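Local coordinates for protein putative acyl-CoA thioester hydrolase YbhC (Escherichia coli K-12, PDB 3GRH) that is a putative thioesterase of the outer membrane with a pectinesterase-type beta-helix, yet neither binds pectin nor shows pectinesterase activity, at residues 98-103 and 170-175; 218-223 and 302-307; 313-318 and 397-402; 240-243 and 248-251; 197-202 and 252-257. One frame throughout, in Å; residues are numbered along the deposited sequence.

In the fold
All five contacts belong to one right-handed parallel beta-helix, the fold of the pectinesterase family. Contact 1 closes first along the chain, at the end of the solenoid marked by helix 92-100. Contacts 5 and 2 then interleave, their segments alternating in sequence, and contact 4 is nested inside both; contact 3 follows them. Contacts 1 and 3 lie farthest apart, with centres about 38 Å from each other. Contact 5 is about 15 Å, centre to centre, from both contact 1 and contact 4, and it touches contact 1 through Tyr175. Contact 4 lies in the core, whereas contact 2, about 17 Å from it between centres, joins loops beside the predicted active site.

Contact 1 of 5, residues 98-103 and 170-175; sequences AAIIKR and GKPAWY
Pro172 lays the CB-CG side of its ring against two consecutive isoleucines, Ile100 and Ile101, where helix 92-100 gives way to a turn. The helix caps one end of the parallel beta-helix, since Ala98 and Ala99 also rest on Phe77 of the outermost strand 77-79. Pro172 CB is 4.1 Å from Ile100 CG2, and the two side chains pass in opposite directions. Pro172 CG is 3.8 Å from Ile101 CG2, so neighbouring ring carbons meet neighbouring residues. Ile100 CG2 reaches the proline because it stands opposite the backbone N (CG1 at chi1 -64°), while the end of Ile100 leads away; its side chain also touches Pro124 and Ala126.

Both backbones turn sharply here. Ile100 to Arg103 forms a type I turn, with Arg103 N bonded to Ile100 O at 3.1 Å, and Lys171 to Trp174 forms a type II turn with Pro172 second. The latter turn leads into helix 174-181, whose N-cap position is Ala173. Arg103 folds back until Ile101 CA lies against one face of its guanidinium, offset toward the rim. At the guanidinium edge, in plane, a water accepts from Arg103 NH2 at 3.3 Å and donates to Gly170 O at 2.7 Å.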
# COMPACT_ATOMS: atom_id res chain seq x y z
N ALA A 98 -5.13 -1.10 24.93
CA ALA A 98 -6.21 -0.72 25.80
C ALA A 98 -7.53 -0.68 25.06
O ALA A 98 -8.58 -0.90 25.67
CB ALA A 98 -5.96 0.66 26.45
N ALA A 99 -7.48 -0.36 23.77
CA ALA A 99 -8.67 -0.37 22.95
C ALA A 99 -9.15 -1.79 22.71
O ALA A 99 -10.34 -2.12 22.81
CB ALA A 99 -8.39 0.32 21.59
N ILE A 100 -8.23 -2.67 22.38
CA ILE A 100 -8.56 -4.06 22.03
C ILE A 100 -9.12 -4.85 23.20
O ILE A 100 -10.09 -5.58 23.02
CB ILE A 100 -7.34 -4.79 21.47
CG1 ILE A 100 -6.90 -4.17 20.18
CG2 ILE A 100 -7.69 -6.31 21.25
CD1 ILE A 100 -7.86 -4.27 19.05
N ILE A 101 -8.58 -4.65 24.38
CA ILE A 101 -9.04 -5.43 25.57
C ILE A 101 -10.50 -5.17 25.89
O ILE A 101 -11.11 -5.95 26.62
CB ILE A 101 -8.14 -5.31 26.80
CG1 ILE A 101 -7.98 -3.89 27.29
CG2 ILE A 101 -6.73 -5.91 26.45
CD1 ILE A 101 -7.40 -3.72 28.75
N LYS A 102 -11.08 -4.07 25.42
CA LYS A 102 -12.50 -3.80 25.70
C LYS A 102 -13.46 -4.78 25.03
O LYS A 102 -14.61 -4.90 25.44
CB LYS A 102 -12.85 -2.40 25.26
CG LYS A 102 -12.25 -1.29 26.07
CD LYS A 102 -12.98 -0.06 25.69
CE LYS A 102 -12.32 1.23 26.12
NZ LYS A 102 -13.06 2.33 25.39
N ARG A 103 -13.00 -5.42 23.95
CA ARG A 103 -13.79 -6.41 23.19
C ARG A 103 -15.09 -5.85 22.71
O ARG A 103 -16.12 -6.51 22.77
CB ARG A 103 -14.02 -7.69 23.98
CG ARG A 103 -12.85 -8.07 24.79
CD ARG A 103 -11.71 -8.62 24.00
NE ARG A 103 -10.57 -8.84 24.91
CZ ARG A 103 -9.33 -9.11 24.53
NH1 ARG A 103 -9.02 -9.26 23.25
NH2 ARG A 103 -8.37 -9.26 25.45
N GLY A 170 -0.84 -13.21 26.10
CA GLY A 170 -1.84 -12.54 26.94
C GLY A 170 -1.92 -11.06 26.75
O GLY A 170 -2.87 -10.42 27.26
N LYS A 171 -0.98 -10.44 26.03
CA LYS A 171 -1.25 -9.09 25.60
C LYS A 171 -1.82 -9.18 24.19
O LYS A 171 -1.58 -10.15 23.49
CB LYS A 171 -0.01 -8.17 25.65
CG LYS A 171 0.63 -7.93 27.01
CD LYS A 171 1.80 -6.93 26.85
CE LYS A 171 2.49 -6.58 28.13
NZ LYS A 171 3.22 -5.25 27.98
N PRO A 172 -2.59 -8.15 23.76
CA PRO A 172 -3.02 -8.11 22.40
C PRO A 172 -1.82 -8.12 21.42
O PRO A 172 -0.68 -7.66 21.67
CB PRO A 172 -3.77 -6.75 22.28
CG PRO A 172 -4.26 -6.54 23.69
CD PRO A 172 -3.09 -7.04 24.54
N ALA A 173 -2.08 -8.73 20.31
CA ALA A 173 -1.15 -8.75 19.22
C ALA A 173 -0.11 -9.80 19.44
O ALA A 173 0.81 -9.95 18.64
CB ALA A 173 -0.47 -7.33 18.89
N TRP A 174 -0.21 -10.58 20.51
CA TRP A 174 0.72 -11.71 20.65
C TRP A 174 0.79 -12.61 19.44
O TRP A 174 1.88 -13.04 19.05
CB TRP A 174 0.36 -12.57 21.86
CG TRP A 174 1.29 -13.74 22.02
CD1 TRP A 174 1.01 -15.01 21.83
CD2 TRP A 174 2.69 -13.66 22.31
NE1 TRP A 174 2.13 -15.78 22.04
CE2 TRP A 174 3.19 -14.96 22.32
CE3 TRP A 174 3.57 -12.60 22.56
CZ2 TRP A 174 4.53 -15.24 22.58
CZ3 TRP A 174 4.89 -12.89 22.84
CH2 TRP A 174 5.35 -14.17 22.82
N TYR A 175 -0.38 -12.97 18.89
CA TYR A 175 -0.38 -13.92 17.79
C TYR A 175 0.45 -13.39 16.62
O TYR A 175 1.05 -14.16 15.86
CB TYR A 175 -1.80 -14.29 17.40
CG TYR A 175 -2.52 -13.28 16.58
CD1 TYR A 175 -2.52 -13.36 15.20
CD2 TYR A 175 -3.30 -12.30 17.18
CE1 TYR A 175 -3.16 -12.40 14.44
CE2 TYR A 175 -4.00 -11.35 16.42
CZ TYR A 175 -3.94 -11.41 15.04
OH TYR A 175 -4.62 -10.46 14.32
O HOH W 1 -5.17 -9.76 25.95

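Contact 2 of 5, residues 218-223 and 302-307; sequences VDAGNH and TQQEAY
Two irregular loops have their nearest CA atoms, Ala220 CA and Thr302 CA, 4.7 Å apart, with Ala220 directing its methyl at the other loop. Ala220 CB sits 3.7 Å from Thr302 CB and 3.5 Å from Gln304 OE1, so the contact is a methyl held between a threonine and the end of an extended glutamine. Each loop is braced by its own short turn. Asp219 OD1 accepts from Gly221 N at 3.1 Å, an Asx turn, and from His223 NE2 at 2.8 Å; the donors arrive from opposite faces of the carboxylate. In the other loop, Thr302 OG1, anti to its own N (chi1 178°), takes the Gln304 N-H at 3.2 Å in an ST turn. A valine here would probably leave Gln304 N without this acceptor, freeing the turn that presents Gln304 to Ala220.

Glu305 OE1 receives the Tyr307 hydroxyl on its anti lone pair at 2.8 Å, and the Tyr307 ring makes a cation-pi contact with Arg340. Arg340, which probably binds substrate as in relatives, lies about 5 Å from Glu305, side chain to side chain. Loop 302-307, with 218-223 packed against it, thus borders the presumed active site of the pectinesterase beta-helix.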
# COMPACT_ATOMS: atom_id res chain seq x y z
N VAL A 218 21.60 1.21 4.40
CA VAL A 218 21.92 0.01 3.71
C VAL A 218 22.18 0.32 2.24
O VAL A 218 21.88 1.42 1.74
CB VAL A 218 20.76 -1.02 3.86
CG1 VAL A 218 20.59 -1.32 5.33
CG2 VAL A 218 19.43 -0.47 3.27
N ASP A 219 22.79 -0.64 1.57
CA ASP A 219 23.11 -0.53 0.16
C ASP A 219 21.99 -0.77 -0.83
O ASP A 219 20.80 -0.81 -0.45
CB ASP A 219 24.31 -1.43 -0.22
CG ASP A 219 24.03 -2.92 -0.15
OD1 ASP A 219 22.91 -3.43 -0.20
OD2 ASP A 219 25.03 -3.69 -0.02
N ALA A 220 22.35 -0.77 -2.12
CA ALA A 220 21.32 -0.80 -3.21
C ALA A 220 20.65 -2.16 -3.43
O ALA A 220 19.72 -2.27 -4.24
CB ALA A 220 21.93 -0.25 -4.54
N GLY A 221 21.06 -3.17 -2.68
CA GLY A 221 20.57 -4.53 -2.88
C GLY A 221 19.24 -4.79 -2.24
O GLY A 221 18.49 -3.85 -1.95
N ASN A 222 18.88 -6.06 -2.08
CA ASN A 222 17.59 -6.41 -1.50
C ASN A 222 17.56 -6.15 -0.01
O ASN A 222 18.29 -6.80 0.78
CB ASN A 222 17.31 -7.89 -1.82
CG ASN A 222 15.93 -8.35 -1.33
OD1 ASN A 222 14.93 -7.75 -1.66
ND2 ASN A 222 15.91 -9.46 -0.56
N HIS A 223 16.71 -5.20 0.41
CA HIS A 223 16.53 -4.82 1.77
C HIS A 223 15.10 -4.45 2.04
O HIS A 223 14.82 -3.27 2.21
CB HIS A 223 17.43 -3.63 2.07
CG HIS A 223 18.88 -3.98 2.05
ND1 HIS A 223 19.44 -4.79 3.00
CD2 HIS A 223 19.88 -3.63 1.21
CE1 HIS A 223 20.74 -4.94 2.73
NE2 HIS A 223 21.03 -4.25 1.64
N THR A 302 19.39 3.71 -4.04
CA THR A 302 19.70 3.04 -5.31
C THR A 302 19.44 3.98 -6.45
O THR A 302 18.47 4.76 -6.45
CB THR A 302 18.97 1.68 -5.49
OG1 THR A 302 19.28 1.13 -6.79
CG2 THR A 302 17.51 1.78 -5.37
N GLN A 303 20.36 3.96 -7.41
CA GLN A 303 20.20 4.74 -8.59
C GLN A 303 19.93 3.86 -9.81
O GLN A 303 19.80 4.36 -10.94
CB GLN A 303 21.46 5.58 -8.81
CG GLN A 303 21.59 6.65 -7.80
CD GLN A 303 22.14 7.94 -8.40
OE1 GLN A 303 23.01 7.91 -9.27
NE2 GLN A 303 21.60 9.07 -7.95
N GLN A 304 19.89 2.55 -9.61
CA GLN A 304 19.82 1.63 -10.75
C GLN A 304 18.42 1.18 -11.15
O GLN A 304 18.21 0.67 -12.26
CB GLN A 304 20.64 0.35 -10.50
CG GLN A 304 20.55 -0.30 -9.12
CD GLN A 304 21.65 -1.34 -8.90
OE1 GLN A 304 22.27 -1.40 -7.82
NE2 GLN A 304 21.92 -2.16 -9.93
N GLU A 305 17.48 1.31 -10.24
CA GLU A 305 16.15 0.77 -10.48
C GLU A 305 15.16 1.36 -9.50
O GLU A 305 15.54 1.81 -8.41
CB GLU A 305 16.15 -0.74 -10.31
CG GLU A 305 16.55 -1.17 -8.86
CD GLU A 305 16.72 -2.70 -8.72
OE1 GLU A 305 16.16 -3.46 -9.53
OE2 GLU A 305 17.45 -3.12 -7.76
N ALA A 306 13.90 1.38 -9.93
CA ALA A 306 12.83 1.84 -9.08
C ALA A 306 11.56 1.41 -9.72
O ALA A 306 11.46 1.43 -10.91
CB ALA A 306 12.82 3.36 -9.01
N TYR A 307 10.60 0.99 -8.92
CA TYR A 307 9.32 0.46 -9.39
C TYR A 307 8.23 0.87 -8.43
O TYR A 307 8.31 0.48 -7.29
CB TYR A 307 9.29 -1.08 -9.48
CG TYR A 307 10.55 -1.70 -10.03
CD1 TYR A 307 10.77 -1.81 -11.40
CD2 TYR A 307 11.54 -2.10 -9.16
CE1 TYR A 307 11.98 -2.36 -11.86
CE2 TYR A 307 12.76 -2.60 -9.64
CZ TYR A 307 12.93 -2.73 -10.98
OH TYR A 307 14.13 -3.31 -11.45

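Contact 3 of 5, residues 313-318 and 397-402; sequences TLSNIY and NDTNYN
Tyr318 and Asn397 both place CG opposite the carbonyl carbon and beside the backbone N, and for Tyr318 (chi1 -69°) a second torsion of -6° brings CD1 almost into eclipse with CA. These settings lay the tyrosine ring flat against the Asn397 amide, with the two planes only 12° apart: a stacked arrangement between side chains whose long directions cross at about a right angle. The residues lie on two surface loops of the parallel beta-helix, one between strands 307-311 and 321-324, the other between 391-393 and 403-407.

The closest approach of the stack is Tyr318 CD1 to Asn397 CG, 3.5 Å, with the amide over one face of the ring. The evidence for stacking is the near-coincidence of planes and this short face contact.

A second, smaller touch is Ser315 CB on Thr399 CG2, 3.9 Å. Both loops are shaped by type I turns, Leu314 to Ile317 and Asp398 to Tyr401. The first is closed by Ile317 N to Leu314 O at 3.1 Å. In the second, Asp398 OD1 also accepts from Asn400 N at 2.9 Å, making an Asx turn. Arg403, at the start of strand 403-407, hydrogen-bonds Ile317 O through NH1, a further link between the second loop's strand and the first loop.

Between the two touches the backbones are joined through solvent. Two waters each donate both to Ser315 O, at 3.2 Å, and to Asn397 O, at 2.9 Å, forming a doubled bridge between one pair of carbonyls.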
# COMPACT_ATOMS: atom_id res chain seq x y z
N THR A 313 -1.57 -9.80 -7.24
CA THR A 313 -2.93 -10.14 -7.41
C THR A 313 -3.05 -11.59 -7.99
O THR A 313 -2.39 -11.96 -8.98
CB THR A 313 -3.53 -9.21 -8.41
OG1 THR A 313 -3.05 -7.87 -8.19
CG2 THR A 313 -5.13 -9.25 -8.37
N LEU A 314 -3.99 -12.36 -7.45
CA LEU A 314 -4.20 -13.70 -7.88
C LEU A 314 -4.77 -13.66 -9.30
O LEU A 314 -5.53 -12.78 -9.64
CB LEU A 314 -5.21 -14.42 -6.97
CG LEU A 314 -4.61 -14.72 -5.63
CD1 LEU A 314 -5.73 -15.05 -4.63
CD2 LEU A 314 -3.60 -15.82 -5.76
N SER A 315 -4.41 -14.65 -10.12
CA SER A 315 -4.78 -14.56 -11.55
C SER A 315 -6.26 -14.72 -11.80
O SER A 315 -6.76 -14.24 -12.83
CB SER A 315 -4.07 -15.62 -12.38
OG SER A 315 -2.67 -15.48 -12.41
N ASN A 316 -7.01 -15.32 -10.87
CA ASN A 316 -8.46 -15.44 -10.94
C ASN A 316 -9.23 -14.24 -10.42
O ASN A 316 -10.48 -14.20 -10.49
CB ASN A 316 -8.97 -16.68 -10.21
CG ASN A 316 -8.60 -16.68 -8.73
OD1 ASN A 316 -7.44 -16.74 -8.41
ND2 ASN A 316 -9.60 -16.56 -7.81
N ILE A 317 -8.53 -13.30 -9.83
CA ILE A 317 -9.09 -12.08 -9.19
C ILE A 317 -8.86 -10.93 -10.13
O ILE A 317 -7.77 -10.76 -10.69
CB ILE A 317 -8.46 -11.81 -7.80
CG1 ILE A 317 -8.84 -12.96 -6.87
CG2 ILE A 317 -8.74 -10.41 -7.28
CD1 ILE A 317 -10.34 -13.05 -6.54
N TYR A 318 -9.89 -10.12 -10.35
CA TYR A 318 -9.79 -9.13 -11.40
C TYR A 318 -9.24 -7.79 -10.97
O TYR A 318 -8.83 -6.98 -11.79
CB TYR A 318 -11.16 -8.93 -12.04
CG TYR A 318 -11.68 -10.09 -12.84
CD1 TYR A 318 -10.92 -11.21 -13.07
CD2 TYR A 318 -12.94 -10.05 -13.36
CE1 TYR A 318 -11.42 -12.32 -13.80
CE2 TYR A 318 -13.47 -11.12 -14.10
CZ TYR A 318 -12.71 -12.23 -14.33
OH TYR A 318 -13.26 -13.30 -15.06
N ASN A 397 -8.00 -10.16 -18.63
CA ASN A 397 -7.56 -11.06 -17.58
C ASN A 397 -6.78 -12.25 -18.14
O ASN A 397 -6.46 -13.19 -17.41
CB ASN A 397 -8.73 -11.48 -16.73
CG ASN A 397 -9.33 -10.29 -16.02
OD1 ASN A 397 -10.50 -9.90 -16.31
ND2 ASN A 397 -8.56 -9.65 -15.17
N ASP A 398 -6.30 -12.11 -19.36
CA ASP A 398 -5.53 -13.19 -20.05
C ASP A 398 -4.21 -13.43 -19.33
O ASP A 398 -3.44 -12.50 -19.08
CB ASP A 398 -5.31 -12.68 -21.48
CG ASP A 398 -4.67 -13.67 -22.41
OD1 ASP A 398 -4.01 -14.63 -21.96
OD2 ASP A 398 -4.88 -13.51 -23.66
N THR A 399 -3.95 -14.69 -18.92
CA THR A 399 -2.80 -14.99 -18.15
C THR A 399 -1.53 -15.02 -18.98
O THR A 399 -0.44 -15.14 -18.42
CB THR A 399 -2.92 -16.28 -17.36
OG1 THR A 399 -3.21 -17.34 -18.25
CG2 THR A 399 -3.98 -16.17 -16.29
N ASN A 400 -1.66 -14.96 -20.29
CA ASN A 400 -0.53 -14.92 -21.21
C ASN A 400 0.14 -13.56 -21.30
O ASN A 400 1.24 -13.42 -21.89
CB ASN A 400 -0.88 -15.39 -22.60
CG ASN A 400 -1.40 -16.81 -22.64
OD1 ASN A 400 -2.53 -17.06 -23.17
ND2 ASN A 400 -0.68 -17.69 -22.04
N TYR A 401 -0.52 -12.57 -20.72
CA TYR A 401 -0.01 -11.22 -20.69
C TYR A 401 -0.08 -10.64 -19.30
O TYR A 401 -0.82 -11.12 -18.43
CB TYR A 401 -0.85 -10.35 -21.63
CG TYR A 401 -0.74 -10.82 -23.04
CD1 TYR A 401 0.29 -10.39 -23.86
CD2 TYR A 401 -1.70 -11.61 -23.55
CE1 TYR A 401 0.38 -10.77 -25.13
CE2 TYR A 401 -1.60 -12.06 -24.85
CZ TYR A 401 -0.56 -11.64 -25.62
OH TYR A 401 -0.45 -12.08 -26.93
N ASN A 402 0.61 -9.51 -19.10
CA ASN A 402 0.48 -8.81 -17.84
C ASN A 402 -0.83 -8.02 -17.81
O ASN A 402 -1.51 -7.90 -18.80
CB ASN A 402 1.71 -7.91 -17.68
CG ASN A 402 2.92 -8.65 -17.20
OD1 ASN A 402 3.10 -8.95 -15.98
ND2 ASN A 402 3.76 -9.01 -18.13
O HOH W 2 -4.81 -13.05 -15.07
O HOH W 3 -7.95 -14.99 -15.72

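Contact 4 of 5, residues 240-243 and 248-251; sequences VNIL and TFFV
Ile242 points its CB toward Thr248, and its two branches divide the facing segment between them. CB itself stands 4.3 Å from Thr248 CG2. From it the CG2 branch, anti to the backbone N (CG1 at chi1 -46°), makes the tightest touch: Ile242 CG2 to Thr248 CG2 is 3.6 Å, and the same methyl is 4.0 Å from Thr248 O. The other branch leaves through CG1, which works as a spacer, and continues extended at chi2 169° to its tip. There Ile242 CD1 lies over one face of the Phe249 ring, offset toward the rim, with 4.2 Å to Phe249 CD1.

The threonine answers with its methyl as well, since Thr248 CG2 also packs 3.6 Å from Ile242 O and 3.8 Å from Leu243 C, the backbone just beyond the isoleucine. Its hydroxyl is turned elsewhere: Thr248 OG1 is hydrogen-bonded to Glu276 O, so this buried polar atom is satisfied while its methyl serves the apolar contact.

Four residues separate the segments, enough for the chain to turn from one wall to another. Strand 240-243 pairs with 208-212 and 274-277, whereas strand 249-251 runs beside 228-230. Ile242 further touches Ile275 on the next coil and Leu228 on the preceding one. Apolar side chains of different walls meeting inside the coil, with further neighbours from adjoining coils, are the interior packing of a right-handed parallel beta-helix.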
# COMPACT_ATOMS: atom_id res chain seq x y z
N VAL A 240 -1.92 10.70 5.14
CA VAL A 240 -0.82 10.00 5.83
C VAL A 240 0.41 10.08 4.98
O VAL A 240 0.33 9.98 3.75
CB VAL A 240 -1.23 8.56 6.22
CG1 VAL A 240 -0.04 7.66 6.67
CG2 VAL A 240 -2.28 8.58 7.28
N ASN A 241 1.58 10.16 5.59
CA ASN A 241 2.84 10.00 4.86
C ASN A 241 3.37 8.62 5.19
O ASN A 241 3.48 8.28 6.37
CB ASN A 241 3.93 10.99 5.34
CG ASN A 241 3.59 12.42 5.06
OD1 ASN A 241 2.93 12.76 4.12
ND2 ASN A 241 3.95 13.29 6.01
N ILE A 242 3.67 7.84 4.17
CA ILE A 242 4.27 6.51 4.32
C ILE A 242 5.62 6.50 3.67
O ILE A 242 5.70 6.70 2.45
CB ILE A 242 3.35 5.41 3.70
CG1 ILE A 242 1.89 5.57 4.10
CG2 ILE A 242 3.90 4.11 4.20
CD1 ILE A 242 0.98 4.66 3.28
N LEU A 243 6.66 6.39 4.50
CA LEU A 243 8.02 6.69 4.07
C LEU A 243 8.89 5.47 4.19
O LEU A 243 8.97 4.82 5.25
CB LEU A 243 8.63 7.84 4.88
CG LEU A 243 7.83 9.11 4.83
CD1 LEU A 243 8.47 10.17 5.69
CD2 LEU A 243 7.58 9.64 3.47
N THR A 248 7.83 -0.06 0.85
CA THR A 248 7.24 0.84 1.78
C THR A 248 5.83 0.52 2.30
O THR A 248 5.62 0.52 3.51
CB THR A 248 7.23 2.21 1.11
OG1 THR A 248 8.57 2.58 0.78
CG2 THR A 248 6.65 3.21 2.04
N PHE A 249 4.92 0.23 1.39
CA PHE A 249 3.53 -0.06 1.72
C PHE A 249 3.23 -1.46 1.19
O PHE A 249 3.43 -1.71 0.02
CB PHE A 249 2.68 1.01 1.08
CG PHE A 249 1.19 0.86 1.36
CD1 PHE A 249 0.71 0.51 2.64
CD2 PHE A 249 0.28 1.11 0.40
CE1 PHE A 249 -0.66 0.44 2.88
CE2 PHE A 249 -1.08 1.00 0.64
CZ PHE A 249 -1.54 0.69 1.85
N PHE A 250 2.74 -2.37 2.07
CA PHE A 250 2.51 -3.75 1.70
C PHE A 250 1.09 -4.10 2.10
O PHE A 250 0.71 -3.90 3.25
CB PHE A 250 3.47 -4.66 2.45
CG PHE A 250 3.84 -5.89 1.68
CD1 PHE A 250 5.09 -6.01 1.14
CD2 PHE A 250 2.89 -6.82 1.33
CE1 PHE A 250 5.43 -7.12 0.36
CE2 PHE A 250 3.20 -7.93 0.55
CZ PHE A 250 4.47 -8.10 0.08
N VAL A 251 0.28 -4.54 1.15
CA VAL A 251 -1.00 -5.05 1.53
C VAL A 251 -1.00 -6.55 1.37
O VAL A 251 -0.35 -7.09 0.50
CB VAL A 251 -2.09 -4.49 0.73
CG1 VAL A 251 -2.21 -2.97 1.09
CG2 VAL A 251 -1.83 -4.57 -0.74

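Contact 5 of 5, residues 197-202 and 252-257; sequences WSQNNG and TNSGVQ
Gln199 reaches across to the carbonyl of Gly255, and polar bonds carry most of this contact. Gln199 NE2 donates to Gly255 O at 3.2 Å along an almost straight path (178°), with the acceptor in the plane of the glutamine amide; the N-H nevertheless comes from above the carbonyl plane, 57° out of it. Ser254 OG gives Gly255 O a second bond, 2.8 Å long, from the opposite face, so two donors clamp one oxygen. The amide is fixed at its other contacts too: Gln199 OE1 receives the Tyr175 hydroxyl, and NE2 also bonds Asp231 OD2. A leucine in its place would probably leave Gly255 O with the serine alone and strip the Tyr175 hydroxyl of a mate.

Within each segment an ST turn holds the backbone. Asn200 N bonds Ser198 OG at 3.0 Å, and Ser254 N bonds Thr252 OG1 at 2.9 Å.

Beyond these bonds the touches are slight, such as Gln199 OE1 to Val256 CA at 4.3 Å.

Gln199 directly follows strand 196-198, which runs between strands 115-123 and 228-230 of the beta-helix. The loop after strand 249-251 comes up beside Gln199, and its Val256 packs on Tyr175 of helix 174-181.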
# COMPACT_ATOMS: atom_id res chain seq x y z
N TRP A 197 1.79 -2.73 11.51
CA TRP A 197 1.12 -3.89 10.90
C TRP A 197 -0.23 -4.03 11.50
O TRP A 197 -0.39 -4.16 12.68
CB TRP A 197 1.92 -5.12 11.19
CG TRP A 197 1.37 -6.43 10.77
CD1 TRP A 197 0.35 -6.66 9.89
CD2 TRP A 197 1.85 -7.73 11.16
NE1 TRP A 197 0.14 -8.00 9.77
CE2 TRP A 197 1.01 -8.67 10.58
CE3 TRP A 197 2.81 -8.17 12.07
CZ2 TRP A 197 1.16 -10.03 10.78
CZ3 TRP A 197 3.00 -9.51 12.21
CH2 TRP A 197 2.18 -10.42 11.61
N SER A 198 -1.21 -3.92 10.64
CA SER A 198 -2.62 -4.08 11.04
C SER A 198 -3.29 -5.24 10.38
O SER A 198 -3.13 -5.42 9.20
CB SER A 198 -3.37 -2.85 10.70
OG SER A 198 -4.76 -2.94 11.03
N GLN A 199 -4.04 -6.01 11.20
CA GLN A 199 -5.02 -6.94 10.67
C GLN A 199 -6.43 -6.50 10.99
O GLN A 199 -7.40 -7.26 10.84
CB GLN A 199 -4.80 -8.31 11.24
CG GLN A 199 -3.41 -8.82 10.96
CD GLN A 199 -3.43 -10.28 10.87
OE1 GLN A 199 -4.04 -10.96 11.72
NE2 GLN A 199 -2.89 -10.80 9.77
N ASN A 200 -6.61 -5.30 11.51
CA ASN A 200 -7.93 -4.82 11.95
C ASN A 200 -8.79 -4.43 10.73
O ASN A 200 -8.44 -3.55 9.93
CB ASN A 200 -7.65 -3.57 12.82
CG ASN A 200 -8.83 -3.00 13.49
OD1 ASN A 200 -9.26 -1.85 13.20
ND2 ASN A 200 -9.44 -3.78 14.35
N ASN A 201 -9.97 -5.06 10.62
CA ASN A 201 -10.93 -4.64 9.64
C ASN A 201 -11.43 -3.30 10.07
O ASN A 201 -11.75 -3.09 11.25
CB ASN A 201 -12.09 -5.62 9.52
CG ASN A 201 -11.70 -6.96 8.97
OD1 ASN A 201 -10.70 -7.14 8.27
ND2 ASN A 201 -12.54 -7.95 9.32
N GLY A 202 -11.56 -2.40 9.14
CA GLY A 202 -12.01 -1.11 9.59
C GLY A 202 -11.02 -0.15 10.12
O GLY A 202 -11.45 0.92 10.56
N THR A 252 -1.66 -7.25 2.26
CA THR A 252 -1.80 -8.65 2.10
C THR A 252 -3.20 -9.08 2.47
O THR A 252 -4.03 -8.26 2.91
CB THR A 252 -0.83 -9.51 2.96
OG1 THR A 252 -1.48 -9.87 4.19
CG2 THR A 252 0.57 -8.91 3.26
N ASN A 253 -3.50 -10.31 2.17
CA ASN A 253 -4.76 -10.93 2.44
C ASN A 253 -4.60 -12.04 3.49
O ASN A 253 -5.40 -12.93 3.60
CB ASN A 253 -5.44 -11.48 1.16
CG ASN A 253 -4.78 -12.61 0.57
OD1 ASN A 253 -3.61 -12.83 0.81
ND2 ASN A 253 -5.48 -13.30 -0.35
N SER A 254 -3.56 -11.95 4.27
CA SER A 254 -3.28 -12.89 5.31
C SER A 254 -4.34 -12.90 6.38
O SER A 254 -4.96 -11.87 6.73
CB SER A 254 -1.96 -12.46 5.97
OG SER A 254 -1.61 -13.30 7.05
N GLY A 255 -4.50 -14.10 6.95
CA GLY A 255 -5.25 -14.27 8.19
C GLY A 255 -4.27 -14.43 9.32
O GLY A 255 -3.16 -13.90 9.28
N VAL A 256 -4.64 -15.19 10.35
CA VAL A 256 -3.75 -15.27 11.51
C VAL A 256 -2.44 -16.05 11.32
O VAL A 256 -1.52 -15.94 12.14
CB VAL A 256 -4.49 -15.85 12.71
CG1 VAL A 256 -5.59 -14.90 13.13
CG2 VAL A 256 -4.98 -17.24 12.39
N GLN A 257 -2.34 -16.81 10.23
CA GLN A 257 -1.10 -17.51 9.87
C GLN A 257 0.08 -16.70 9.28
O GLN A 257 1.17 -17.23 9.06
CB GLN A 257 -1.45 -18.59 8.84
CG GLN A 257 -2.28 -19.70 9.35
CD GLN A 257 -2.23 -20.90 8.40
OE1 GLN A 257 -1.31 -21.71 8.45
NE2 GLN A 257 -3.24 -21.00 7.53